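Local coordinates for synaptonemal complex protein 2 (Mus musculus, PDB 5IWZ) that is a major component of the axial and lateral elements of meiotic synaptonemal complexes, required for insertion of SYCP3 and for normal chromosome synapsis, at residues P156-C159 with A160-D164; N127-E130 with D131-D134; V334-E338 with E339-M343; S70-L73 with I74-R78. One frame throughout, in Å; residues are numbered along the deposited sequence.

Contact 1 (P156-C159 with A160-D164)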
ATOM      1  N   PRO A 156      -7.629  11.358  -7.433  1.00 35.04           N
ATOM      2  CA  PRO A 156      -7.432  10.953  -8.842  1.00 36.33           C
ATOM      3  C   PRO A 156      -6.050  10.387  -9.130  1.00 35.89           C
ATOM      4  O   PRO A 156      -5.931   9.464  -9.948  1.00 31.90           O
ATOM      5  CB  PRO A 156      -7.690  12.253  -9.631  1.00 37.39           C
ATOM      6  CG  PRO A 156      -7.682  13.345  -8.637  1.00 39.27           C
ATOM      7  CD  PRO A 156      -8.083  12.759  -7.327  1.00 37.11           C
ATOM      8  N   GLN A 157      -5.001  10.919  -8.494  1.00 30.70           N
ATOM      9  CA  GLN A 157      -3.648  10.409  -8.716  1.00 27.25           C
ATOM     10  C   GLN A 157      -3.533   8.957  -8.273  1.00 29.51           C
ATOM     11  O   GLN A 157      -2.947   8.121  -8.968  1.00 28.25           O
ATOM     12  CB  GLN A 157      -2.627  11.252  -7.940  1.00 25.63           C
ATOM     13  CG  GLN A 157      -2.487  12.698  -8.393  1.00 37.37           C
ATOM     14  CD  GLN A 157      -1.638  12.841  -9.639  1.00 39.38           C
ATOM     15  OE1 GLN A 157      -0.904  11.925 -10.014  1.00 38.86           O
ATOM     16  NE2 GLN A 157      -1.750  13.990 -10.304  1.00 37.58           N
ATOM     17  N   ILE A 158      -4.051   8.651  -7.084  1.00 27.04           N
ATOM     18  CA  ILE A 158      -3.941   7.296  -6.553  1.00 30.72           C
ATOM     19  C   ILE A 158      -4.735   6.304  -7.406  1.00 29.57           C
ATOM     20  O   ILE A 158      -4.245   5.209  -7.712  1.00 30.82           O
ATOM     21  CB  ILE A 158      -4.371   7.274  -5.076  1.00 29.15           C
ATOM     22  CG1 ILE A 158      -3.382   8.127  -4.266  1.00 29.81           C
ATOM     23  CG2 ILE A 158      -4.456   5.818  -4.555  1.00 26.43           C
ATOM     24  CD1 ILE A 158      -3.723   8.262  -2.787  1.00 33.91           C
ATOM     25  N   CYS A 159      -5.953   6.674  -7.823  1.00 30.82           N
ATOM     26  CA  CYS A 159      -6.736   5.799  -8.695  1.00 32.78           C
ATOM     27  C   CYS A 159      -5.998   5.516  -9.997  1.00 37.85           C
ATOM     28  O   CYS A 159      -5.941   4.366 -10.460  1.00 32.71           O
ATOM     29  CB  CYS A 159      -8.109   6.415  -8.990  1.00 34.80           C
ATOM     30  SG  CYS A 159      -9.243   6.553  -7.592  1.00 37.96           S
ATOM     31  N   ALA A 160      -5.442   6.565 -10.618  1.00 29.91           N
ATOM     32  CA  ALA A 160      -4.660   6.360 -11.832  1.00 34.12           C
ATOM     33  C   ALA A 160      -3.487   5.419 -11.571  1.00 32.34           C
ATOM     34  O   ALA A 160      -3.215   4.517 -12.377  1.00 35.40           O
ATOM     35  CB  ALA A 160      -4.173   7.708 -12.380  1.00 37.90           C
ATOM     36  N   LEU A 161      -2.809   5.592 -10.429  1.00 28.60           N
ATOM     37  CA  LEU A 161      -1.681   4.734 -10.067  1.00 33.60           C
ATOM     38  C   LEU A 161      -2.115   3.288  -9.880  1.00 35.76           C
ATOM     39  O   LEU A 161      -1.391   2.356 -10.260  1.00 31.25           O
ATOM     40  CB  LEU A 161      -1.030   5.251  -8.783  1.00 35.38           C
ATOM     41  CG  LEU A 161       0.299   4.656  -8.312  1.00 40.97           C
ATOM     42  CD1 LEU A 161       1.409   4.980  -9.306  1.00 35.69           C
ATOM     43  CD2 LEU A 161       0.677   5.172  -6.925  1.00 40.33           C
ATOM     44  N   VAL A 162      -3.279   3.083  -9.262  1.00 35.30           N
ATOM     45  CA  VAL A 162      -3.764   1.738  -8.981  1.00 34.17           C
ATOM     46  C   VAL A 162      -4.204   1.048 -10.268  1.00 30.88           C
ATOM     47  O   VAL A 162      -4.050  -0.169 -10.410  1.00 34.42           O
ATOM     48  CB  VAL A 162      -4.889   1.805  -7.929  1.00 31.79           C
ATOM     49  CG1 VAL A 162      -5.612   0.484  -7.819  1.00 41.56           C
ATOM     50  CG2 VAL A 162      -4.310   2.167  -6.560  1.00 24.20           C
ATOM     51  N   ILE A 163      -4.714   1.811 -11.234  1.00 31.16           N
ATOM     52  CA  ILE A 163      -5.133   1.250 -12.513  1.00 39.46           C
ATOM     53  C   ILE A 163      -3.957   0.906 -13.420  1.00 42.44           C
ATOM     54  O   ILE A 163      -4.103   0.071 -14.324  1.00 39.69           O
ATOM     55  CB  ILE A 163      -6.074   2.254 -13.206  1.00 44.10           C
ATOM     56  CG1 ILE A 163      -7.414   2.335 -12.474  1.00 48.80           C
ATOM     57  CG2 ILE A 163      -6.297   1.919 -14.662  1.00 51.37           C
ATOM     58  CD1 ILE A 163      -8.240   3.549 -12.903  1.00 51.73           C
ATOM     59  N   ASP A 164      -2.797   1.535 -13.220  1.00 35.79           N
ATOM     60  CA  ASP A 164      -1.678   1.417 -14.154  1.00 36.37           C
ATOM     61  C   ASP A 164      -0.977   0.087 -13.889  1.00 37.29           C
ATOM     62  O   ASP A 164      -0.321  -0.086 -12.854  1.00 36.96           O
ATOM     63  CB  ASP A 164      -0.729   2.610 -13.998  1.00 34.89           C
ATOM     64  CG  ASP A 164       0.418   2.636 -15.036  1.00 44.80           C
ATOM     65  OD1 ASP A 164       0.701   1.610 -15.688  1.00 44.99           O
ATOM     66  OD2 ASP A 164       1.060   3.705 -15.186  1.00 48.22           O
TER

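Contact 2 (N127-E130 with D131-D134)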
ATOM      1  N   ASN A 127       9.902   2.594   0.042  1.00 34.96           N
ATOM      2  CA  ASN A 127       9.980   3.422   1.241  1.00 34.64           C
ATOM      3  C   ASN A 127       9.775   4.897   0.906  1.00 27.08           C
ATOM      4  O   ASN A 127       9.149   5.629   1.674  1.00 29.04           O
ATOM      5  CB  ASN A 127      11.330   3.223   1.927  1.00 32.97           C
ATOM      6  CG  ASN A 127      11.577   1.775   2.351  1.00 51.28           C
ATOM      7  OD1 ASN A 127      10.639   1.025   2.630  1.00 48.17           O
ATOM      8  ND2 ASN A 127      12.852   1.383   2.403  1.00 51.78           N
ATOM      9  N   MET A 128      10.294   5.344  -0.237  1.00 28.46           N
ATOM     10  CA  MET A 128      10.194   6.760  -0.595  1.00 26.32           C
ATOM     11  C   MET A 128       8.743   7.168  -0.773  1.00 22.47           C
ATOM     12  O   MET A 128       8.307   8.205  -0.260  1.00 27.32           O
ATOM     13  CB  MET A 128      10.991   7.048  -1.870  1.00 22.62           C
ATOM     14  CG  MET A 128      10.939   8.538  -2.294  1.00 26.88           C
ATOM     15  SD  MET A 128      11.650   8.829  -3.921  1.00 34.54           S
ATOM     16  CE  MET A 128      10.264   8.555  -5.027  1.00 27.98           C
ATOM     17  N   ILE A 129       7.969   6.339  -1.483  1.00 31.45           N
ATOM     18  CA  ILE A 129       6.558   6.637  -1.716  1.00 28.30           C
ATOM     19  C   ILE A 129       5.768   6.539  -0.416  1.00 29.05           C
ATOM     20  O   ILE A 129       4.827   7.308  -0.174  1.00 28.28           O
ATOM     21  CB  ILE A 129       6.006   5.679  -2.793  1.00 39.33           C
ATOM     22  CG1 ILE A 129       6.552   6.065  -4.168  1.00 35.48           C
ATOM     23  CG2 ILE A 129       4.487   5.649  -2.778  1.00 34.86           C
ATOM     24  CD1 ILE A 129       6.305   7.524  -4.516  1.00 40.51           C
ATOM     25  N   GLU A 130       6.097   5.557   0.419  1.00 31.14           N
ATOM     26  CA  GLU A 130       5.469   5.475   1.729  1.00 30.75           C
ATOM     27  C   GLU A 130       5.767   6.727   2.550  1.00 28.68           C
ATOM     28  O   GLU A 130       4.868   7.293   3.191  1.00 27.09           O
ATOM     29  CB  GLU A 130       5.966   4.218   2.435  1.00 39.53           C
ATOM     30  CG  GLU A 130       5.264   3.874   3.711  1.00 56.82           C
ATOM     31  CD  GLU A 130       5.971   2.740   4.432  1.00 74.26           C
ATOM     32  OE1 GLU A 130       6.741   1.987   3.768  1.00 75.57           O
ATOM     33  OE2 GLU A 130       5.765   2.617   5.661  1.00 86.21           O
ATOM     34  N   ASP A 131       7.024   7.196   2.518  1.00 27.94           N
ATOM     35  CA  ASP A 131       7.370   8.440   3.210  1.00 24.35           C
ATOM     36  C   ASP A 131       6.599   9.629   2.648  1.00 23.21           C
ATOM     37  O   ASP A 131       6.205  10.539   3.395  1.00 25.28           O
ATOM     38  CB  ASP A 131       8.872   8.699   3.099  1.00 23.91           C
ATOM     39  CG  ASP A 131       9.699   7.663   3.843  1.00 35.46           C
ATOM     40  OD1 ASP A 131       9.188   7.105   4.847  1.00 45.97           O
ATOM     41  OD2 ASP A 131      10.843   7.397   3.408  1.00 29.86           O
ATOM     42  N   LEU A 132       6.407   9.660   1.331  1.00 24.25           N
ATOM     43  CA  LEU A 132       5.641  10.749   0.728  1.00 26.60           C
ATOM     44  C   LEU A 132       4.193  10.739   1.221  1.00 26.32           C
ATOM     45  O   LEU A 132       3.653  11.777   1.630  1.00 24.64           O
ATOM     46  CB  LEU A 132       5.707  10.636  -0.793  1.00 23.80           C
ATOM     47  CG  LEU A 132       5.030  11.743  -1.607  1.00 28.99           C
ATOM     48  CD1 LEU A 132       5.868  12.994  -1.613  1.00 34.44           C
ATOM     49  CD2 LEU A 132       4.803  11.287  -3.020  1.00 24.04           C
ATOM     50  N   PHE A 133       3.545   9.566   1.195  1.00 30.07           N
ATOM     51  CA  PHE A 133       2.158   9.502   1.648  1.00 27.52           C
ATOM     52  C   PHE A 133       2.045   9.771   3.140  1.00 29.43           C
ATOM     53  O   PHE A 133       1.086  10.425   3.565  1.00 30.93           O
ATOM     54  CB  PHE A 133       1.546   8.154   1.282  1.00 30.54           C
ATOM     55  CG  PHE A 133       1.162   8.046  -0.166  1.00 36.68           C
ATOM     56  CD1 PHE A 133       0.343   9.000  -0.751  1.00 43.12           C
ATOM     57  CD2 PHE A 133       1.626   6.995  -0.949  1.00 38.39           C
ATOM     58  CE1 PHE A 133      -0.004   8.918  -2.094  1.00 41.70           C
ATOM     59  CE2 PHE A 133       1.276   6.906  -2.292  1.00 41.44           C
ATOM     60  CZ  PHE A 133       0.463   7.870  -2.864  1.00 39.20           C
ATOM     61  N   ASP A 134       3.038   9.331   3.939  1.00 28.87           N
ATOM     62  CA  ASP A 134       3.051   9.652   5.367  1.00 30.90           C
ATOM     63  C   ASP A 134       3.018  11.157   5.590  1.00 28.63           C
ATOM     64  O   ASP A 134       2.291  11.659   6.458  1.00 31.78           O
ATOM     65  CB  ASP A 134       4.290   9.059   6.047  1.00 31.70           C
ATOM     66  CG  ASP A 134       4.201   7.547   6.247  1.00 47.69           C
ATOM     67  OD1 ASP A 134       3.086   6.989   6.234  1.00 51.68           O
ATOM     68  OD2 ASP A 134       5.262   6.910   6.432  1.00 47.45           O
TER

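Contact 3 (V334-E338 with E339-M343)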
ATOM      1  N   VAL A 334      -1.270 -11.873   6.212  1.00 34.81           N
ATOM      2  CA  VAL A 334       0.065 -12.417   6.002  1.00 28.33           C
ATOM      3  C   VAL A 334       0.284 -12.508   4.500  1.00 28.95           C
ATOM      4  O   VAL A 334      -0.562 -13.049   3.782  1.00 28.62           O
ATOM      5  CB  VAL A 334       0.228 -13.804   6.654  1.00 31.04           C
ATOM      6  CG1 VAL A 334       1.643 -14.338   6.432  1.00 29.18           C
ATOM      7  CG2 VAL A 334      -0.140 -13.764   8.135  1.00 29.01           C
ATOM      8  N   THR A 335       1.417 -12.002   4.027  1.00 26.23           N
ATOM      9  CA  THR A 335       1.769 -12.062   2.614  1.00 27.57           C
ATOM     10  C   THR A 335       3.136 -12.706   2.485  1.00 28.78           C
ATOM     11  O   THR A 335       4.060 -12.330   3.213  1.00 22.83           O
ATOM     12  CB  THR A 335       1.782 -10.658   1.998  1.00 28.11           C
ATOM     13  OG1 THR A 335       0.481 -10.089   2.139  1.00 36.49           O
ATOM     14  CG2 THR A 335       2.182 -10.702   0.535  1.00 27.45           C
ATOM     15  N   VAL A 336       3.261 -13.669   1.573  1.00 27.74           N
ATOM     16  CA  VAL A 336       4.542 -14.335   1.307  1.00 26.32           C
ATOM     17  C   VAL A 336       4.938 -14.051  -0.132  1.00 20.72           C
ATOM     18  O   VAL A 336       4.372 -14.648  -1.051  1.00 22.39           O
ATOM     19  CB  VAL A 336       4.471 -15.857   1.545  1.00 31.45           C
ATOM     20  CG1 VAL A 336       5.834 -16.534   1.236  1.00 26.65           C
ATOM     21  CG2 VAL A 336       3.998 -16.164   2.958  1.00 28.18           C
ATOM     22  N   PRO A 337       5.924 -13.196  -0.372  1.00 24.23           N
ATOM     23  CA  PRO A 337       6.322 -12.910  -1.749  1.00 26.55           C
ATOM     24  C   PRO A 337       7.318 -13.933  -2.255  1.00 24.98           C
ATOM     25  O   PRO A 337       8.055 -14.556  -1.486  1.00 21.35           O
ATOM     26  CB  PRO A 337       6.952 -11.515  -1.650  1.00 26.73           C
ATOM     27  CG  PRO A 337       7.473 -11.450  -0.273  1.00 30.06           C
ATOM     28  CD  PRO A 337       6.581 -12.304   0.598  1.00 26.52           C
ATOM     29  N   GLU A 338       7.330 -14.101  -3.577  1.00 22.13           N
ATOM     30  CA  GLU A 338       8.124 -15.179  -4.148  1.00 30.26           C
ATOM     31  C   GLU A 338       9.607 -15.020  -3.834  1.00 32.34           C
ATOM     32  O   GLU A 338      10.307 -16.023  -3.659  1.00 29.86           O
ATOM     33  CB  GLU A 338       7.868 -15.295  -5.661  1.00 25.95           C
ATOM     34  CG  GLU A 338       8.457 -14.278  -6.571  1.00 37.31           C
ATOM     35  CD  GLU A 338       8.377 -14.736  -8.040  1.00 48.63           C
ATOM     36  OE1 GLU A 338       8.307 -13.881  -8.945  1.00 51.21           O
ATOM     37  OE2 GLU A 338       8.376 -15.965  -8.286  1.00 53.44           O
ATOM     38  N   GLU A 339      10.095 -13.784  -3.697  1.00 28.96           N
ATOM     39  CA  GLU A 339      11.505 -13.600  -3.395  1.00 34.57           C
ATOM     40  C   GLU A 339      11.862 -14.083  -1.991  1.00 28.48           C
ATOM     41  O   GLU A 339      13.037 -14.284  -1.709  1.00 29.44           O
ATOM     42  CB  GLU A 339      11.898 -12.128  -3.568  1.00 32.17           C
ATOM     43  CG  GLU A 339      11.335 -11.213  -2.499  1.00 45.94           C
ATOM     44  CD  GLU A 339      10.091 -10.430  -2.948  1.00 55.62           C
ATOM     45  OE1 GLU A 339       9.442 -10.801  -3.967  1.00 56.28           O
ATOM     46  OE2 GLU A 339       9.758  -9.449  -2.248  1.00 48.80           O
ATOM     47  N   LYS A 340      10.880 -14.272  -1.107  1.00 21.43           N
ATOM     48  CA  LYS A 340      11.151 -14.790   0.230  1.00 21.81           C
ATOM     49  C   LYS A 340      11.186 -16.322   0.288  1.00 21.70           C
ATOM     50  O   LYS A 340      11.530 -16.882   1.333  1.00 21.43           O
ATOM     51  CB  LYS A 340      10.088 -14.277   1.194  1.00 26.81           C
ATOM     52  CG  LYS A 340      10.545 -13.206   2.146  1.00 46.47           C
ATOM     53  CD  LYS A 340       9.525 -13.039   3.255  1.00 54.69           C
ATOM     54  CE  LYS A 340       9.443 -11.601   3.745  1.00 57.23           C
ATOM     55  NZ  LYS A 340       8.654 -11.486   5.014  1.00 59.19           N
ATOM     56  N   VAL A 341      10.834 -17.013  -0.789  1.00 21.38           N
ATOM     57  CA  VAL A 341      10.701 -18.470  -0.787  1.00 21.44           C
ATOM     58  C   VAL A 341      11.998 -19.055  -1.338  1.00 23.00           C
ATOM     59  O   VAL A 341      12.374 -18.790  -2.486  1.00 20.33           O
ATOM     60  CB  VAL A 341       9.475 -18.917  -1.604  1.00 28.51           C
ATOM     61  CG1 VAL A 341       9.433 -20.445  -1.766  1.00 21.32           C
ATOM     62  CG2 VAL A 341       8.185 -18.420  -0.940  1.00 19.07           C
ATOM     63  N   GLN A 342      12.710 -19.795  -0.494  1.00 19.77           N
ATOM     64  CA  GLN A 342      13.894 -20.536  -0.928  1.00 23.20           C
ATOM     65  C   GLN A 342      13.517 -21.729  -1.806  1.00 21.03           C
ATOM     66  O   GLN A 342      14.138 -21.961  -2.848  1.00 25.88           O
ATOM     67  CB  GLN A 342      14.693 -20.997   0.291  1.00 26.36           C
ATOM     68  CG  GLN A 342      16.084 -21.527  -0.068  1.00 33.19           C
ATOM     69  CD  GLN A 342      16.879 -21.910   1.150  1.00 41.42           C
ATOM     70  OE1 GLN A 342      16.499 -22.816   1.880  1.00 46.01           O
ATOM     71  NE2 GLN A 342      17.980 -21.208   1.391  1.00 41.17           N
ATOM     72  N   MET A 343      12.525 -22.514  -1.390  1.00 27.86           N
ATOM     73  CA  MET A 343      11.935 -23.542  -2.248  1.00 24.95           C
ATOM     74  C   MET A 343      10.693 -24.078  -1.547  1.00 24.49           C
ATOM     75  O   MET A 343      10.419 -23.763  -0.385  1.00 22.00           O
ATOM     76  CB  MET A 343      12.912 -24.685  -2.606  1.00 30.02           C
ATOM     77  CG  MET A 343      13.391 -25.601  -1.502  1.00 31.35           C
ATOM     78  SD  MET A 343      14.533 -26.907  -2.123  1.00 33.37           S
ATOM     79  CE  MET A 343      15.900 -25.909  -2.729  1.00 32.38           C
TER
HETATM   80  O   HOH W   1       6.250 -13.647   4.528  1.00 39.46           O
HETATM   81  O   HOH W   2      12.761 -17.009  -4.319  1.00 27.18           O

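Contact 4 (S70-L73 with I74-R78)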
ATOM      1  N   SER A  70      13.740  10.299   0.579  1.00 25.74           N
ATOM      2  CA  SER A  70      13.122   9.773   1.797  1.00 26.85           C
ATOM      3  C   SER A  70      13.565  10.546   3.030  1.00 20.82           C
ATOM      4  O   SER A  70      12.740  10.902   3.880  1.00 24.10           O
ATOM      5  CB  SER A  70      13.474   8.284   1.987  1.00 27.34           C
ATOM      6  OG  SER A  70      12.628   7.424   1.237  1.00 33.32           O
ATOM      7  N   SER A  71      14.877  10.782   3.164  1.00 19.85           N
ATOM      8  CA  SER A  71      15.375  11.457   4.362  1.00 24.05           C
ATOM      9  C   SER A  71      14.812  12.873   4.470  1.00 22.88           C
ATOM     10  O   SER A  71      14.494  13.342   5.571  1.00 27.81           O
ATOM     11  CB  SER A  71      16.913  11.456   4.386  1.00 26.73           C
ATOM     12  OG  SER A  71      17.476  12.376   3.455  1.00 32.94           O
ATOM     13  N   ILE A  72      14.644  13.565   3.340  1.00 20.20           N
ATOM     14  CA  ILE A  72      14.059  14.903   3.387  1.00 24.66           C
ATOM     15  C   ILE A  72      12.595  14.829   3.810  1.00 25.37           C
ATOM     16  O   ILE A  72      12.145  15.585   4.678  1.00 28.98           O
ATOM     17  CB  ILE A  72      14.209  15.619   2.028  1.00 23.18           C
ATOM     18  CG1 ILE A  72      15.687  15.790   1.653  1.00 21.69           C
ATOM     19  CG2 ILE A  72      13.543  16.965   2.103  1.00 23.26           C
ATOM     20  CD1 ILE A  72      15.941  15.893   0.133  1.00 22.43           C
ATOM     21  N   LEU A  73      11.824  13.927   3.187  1.00 25.92           N
ATOM     22  CA  LEU A  73      10.394  13.841   3.487  1.00 26.18           C
ATOM     23  C   LEU A  73      10.160  13.506   4.951  1.00 24.30           C
ATOM     24  O   LEU A  73       9.228  14.027   5.575  1.00 26.02           O
ATOM     25  CB  LEU A  73       9.726  12.790   2.594  1.00 18.72           C
ATOM     26  CG  LEU A  73       9.697  13.120   1.112  1.00 21.70           C
ATOM     27  CD1 LEU A  73       9.385  11.865   0.320  1.00 22.00           C
ATOM     28  CD2 LEU A  73       8.651  14.195   0.841  1.00 24.19           C
ATOM     29  N   ILE A  74      11.007  12.644   5.515  1.00 25.11           N
ATOM     30  CA  ILE A  74      10.876  12.262   6.917  1.00 25.55           C
ATOM     31  C   ILE A  74      11.194  13.438   7.832  1.00 27.11           C
ATOM     32  O   ILE A  74      10.527  13.642   8.855  1.00 27.62           O
ATOM     33  CB  ILE A  74      11.767  11.041   7.199  1.00 27.13           C
ATOM     34  CG1 ILE A  74      11.132   9.776   6.590  1.00 36.74           C
ATOM     35  CG2 ILE A  74      12.022  10.856   8.694  1.00 33.49           C
ATOM     36  CD1 ILE A  74      12.104   8.579   6.485  1.00 32.38           C
ATOM     37  N   SER A  75      12.192  14.251   7.466  1.00 27.89           N
ATOM     38  CA  SER A  75      12.554  15.412   8.281  1.00 29.02           C
ATOM     39  C   SER A  75      11.414  16.416   8.364  1.00 33.22           C
ATOM     40  O   SER A  75      11.148  16.975   9.434  1.00 37.74           O
ATOM     41  CB  SER A  75      13.807  16.091   7.712  1.00 32.94           C
ATOM     42  OG  SER A  75      14.863  15.147   7.563  1.00 39.82           O
ATOM     43  N   ILE A  76      10.750  16.686   7.237  1.00 34.71           N
ATOM     44  CA  ILE A  76       9.631  17.629   7.235  1.00 33.40           C
ATOM     45  C   ILE A  76       8.503  17.113   8.123  1.00 32.44           C
ATOM     46  O   ILE A  76       7.983  17.833   8.982  1.00 32.92           O
ATOM     47  CB  ILE A  76       9.140  17.870   5.798  1.00 34.69           C
ATOM     48  CG1 ILE A  76      10.287  18.357   4.915  1.00 37.16           C
ATOM     49  CG2 ILE A  76       7.983  18.857   5.790  1.00 35.73           C
ATOM     50  CD1 ILE A  76      10.031  18.123   3.431  1.00 32.94           C
ATOM     51  N   GLY A  77       8.126  15.848   7.939  1.00 33.07           N
ATOM     52  CA  GLY A  77       7.040  15.284   8.727  1.00 33.05           C
ATOM     53  C   GLY A  77       7.340  15.238  10.215  1.00 35.44           C
ATOM     54  O   GLY A  77       6.504  15.616  11.036  1.00 39.60           O
ATOM     55  N   ARG A  78       8.530  14.754  10.584  1.00 29.11           N
ATOM     56  CA  ARG A  78       8.891  14.646  12.002  1.00 35.42           C
ATOM     57  C   ARG A  78       8.861  16.004  12.685  1.00 38.55           C
ATOM     58  O   ARG A  78       8.480  16.118  13.855  1.00 38.75           O
ATOM     59  CB  ARG A  78      10.288  14.036  12.172  1.00 38.63           C
ATOM     60  CG  ARG A  78      10.391  12.532  12.003  1.00 51.52           C
ATOM     61  CD  ARG A  78      11.693  11.984  12.626  1.00 48.81           C
ATOM     62  NE  ARG A  78      12.707  13.028  12.783  1.00 53.40           N
ATOM     63  CZ  ARG A  78      13.319  13.322  13.930  1.00 56.16           C
ATOM     64  NH1 ARG A  78      13.030  12.646  15.033  1.00 61.70           N
ATOM     65  NH2 ARG A  78      14.229  14.287  13.980  1.00 49.00           N
TER

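Contact 1 (P156-C159 with A160-D164)
Ile158 and Val162, one turn apart near the C-terminal end of helix 144-163, meet through their CG2 methyls at 4.2 Å, the two side chains crossing at a slant. Val162 CG2 also rests 3.3 Å from Ile158 O, the same carbonyl oxygen that accepts Val162 N at 2.8 Å. Its CG1 lies opposite the backbone N (chi1 168°), which leaves CG2 beside that N, close to the preceding turn. This buried side is tight: Ile158 packs on Ala175 and Met179 of helix 169-185, Cys159 on Met179 and on Met206 of helix 197-212, and Leu161 touches Ala175 and Phe107. Ile163 lays CG1 3.2 Å from Cys159 O, which also takes Ile163 N at 2.9 Å, and its side chain reaches Met206. Gln157 lies over Val104 and Phe107 of helix 99-108, its amide bonded to Glu108 and Lys111. The looser side is that of Ala160, which is exposed and offers a lone methyl 3.5 Å from Pro156 O. Beyond Ile163 the helix ends, and Asp164 N makes a weak bond to Ala160 O. Helices before and after it in the chain cover this one, consistent with the alpha solenoid of the armadillo-repeat-like domain.

Contact 2 (N127-E130 with D131-D134)
One-turn packing along the middle of helix 123-141 joins Asn127-Glu130 to Asp131-Asp134, in the helical array between helices 66-79 and 169-185. The apolar heart of it is Ile129 against Phe133: methyl CG2 of Ile129 stands 3.5 Å from CE2 and 3.7 Å from CD2 of the ring, the two side chains side by side and pointing the same way. Ile129 CG2 lies opposite its own backbone N, which carries it forward to the next turn; CG1 lies beside the backbone N, and CD1 comes to 4.3 Å from Leu132 CD2. Phe133 continues onto Glu174 and Ala175, Leu132 onto Met103 and Phe107, and Met128 onto Ile66 and Val69. One helix thus touches neighbours both earlier and later in the chain, consistent with the stacked helices of the armadillo-repeat-like domain. Four i to i+4 backbone bonds, from Asp131 N to Asn127 O (2.8 Å) through Asp134 N to Glu130 O, join the two turns. On the polar side, Asp131 folds back beside its own N (chi1 -66°), and its OD2 is hydrogen-bonded to Ser70 OG of helix 66-79. Glu130 and Asp134 run alongside each other with carboxylate planes 78° apart and Glu130 OE2 4.4 Å from Asp134 OD2; this pairing of like charges is probably unfavourable, although Lys178 offers Asp134 OD1 a long, weak ion pair.

Contact 3 (V334-E338 with E339-M343)
A short 3-10 turn links strand 333-337 to strand 341-349, carrying the chain from one antiparallel sheet to the other in the Spt16M-like, pleckstrin-homology-related domain. Two i to i+3 bonds form it: Lys340 N reaches Pro337 O at 2.9 Å and Val341 N reaches Glu338 O at 3.1 Å, the second donor standing 60° out of its carbonyl plane. Inside the bend, Val336 CG1 meets Val341 CG2 at 3.7 Å, the side chains crossing at about a right angle, and Val336 goes on to Leu357 and Leu359. Outside, Glu339 curls back over the proline. Its CG sits between backbone N and carbonyl carbon (chi1 71°) and the chain bends again at chi2, laying the carboxylate against the ring, with OE1 3.5 Å from Pro337 CB. Lys340 crosses the other end of that ring, CD to Pro337 CD 4.0 Å. One water donates to Thr335 O and accepts from Lys340 NZ (3.3 Å); another donates to both Glu338 O and Val341 O. The inner valines therefore close the turn by apolar contact, whereas on the outer side Pro337 meets aliphatic carbon from Lys340 and a carboxylate from Glu339, and water bridges add to the two backbone bonds.

Contact 4 (S70-L73 with I74-R78)
Ser75 OG gives its proton to Ser71 O at 2.7 Å, one turn back along helix 66-79, and Ser75 N reaches the same oxygen at 3.1 Å. The two donors come from opposite faces of the carbonyl plane, hydroxyl and amide tilted 27° and 31° from it, so that Ser71 O is gripped twice. A chi1 of -53° holds OG beside its own backbone N and directs it to the preceding turn; the buried hydroxyl is thereby satisfied inside its own helix, a common arrangement for a helical serine, next to Leu29 and Leu33. Further amides are paired in regular i to i+4 fashion: Ile74 N with Ser70 O, Ile76 N with Ile72 O, and Gly77 N with Leu73 O at 3.2 Å. Arg78 N continues the ladder to Ile74 O, while its NH1 is bonded to Ile35 O. The other two serines find partners beyond the segments: Ser71 OG turns back to Thr68 O, and Ser70 OG is satisfied by Asp131. Carbon covers some of the acceptors as well, with Ile74 CG1 3.3 Å from Ser70 O and Ile76 CG1 at the same distance from Ile72 O. Ile72 and Ile76 lie side by side, CG2 of the first 3.9 Å from CD1 of the second, and face Leu56, Ile57 and Leu53 of helix 49-63; Leu73 packs on Leu132 and Leu135. Such apolar cover from helices 49-63 and 123-141 fits a helix packed within the armadillo-repeat-like domain.

Overall arrangement
From the N terminus the order is contact 4, contact 2, contact 1 and contact 3. They follow in series, none nested in or crossing another, and each spans adjoining residues, so none closes a long loop: the first three run along single helices, contact 1 to just past the end of its own, and contact 3 alone turns the chain between strands. Contacts 4 and 2, their centres about 9 Å apart, touch directly where helix 66-79 meets helix 123-141, Ile74 CD1 lying 3.5 Å from Asp131 OD2. Contact 2 passes on to contact 1 in the next helix, Phe133 CE1 meeting Ile158 CD1 at 3.8 Å. These three belong to the armadillo-like part; contact 3, in the Spt16M-like part, touches none of them.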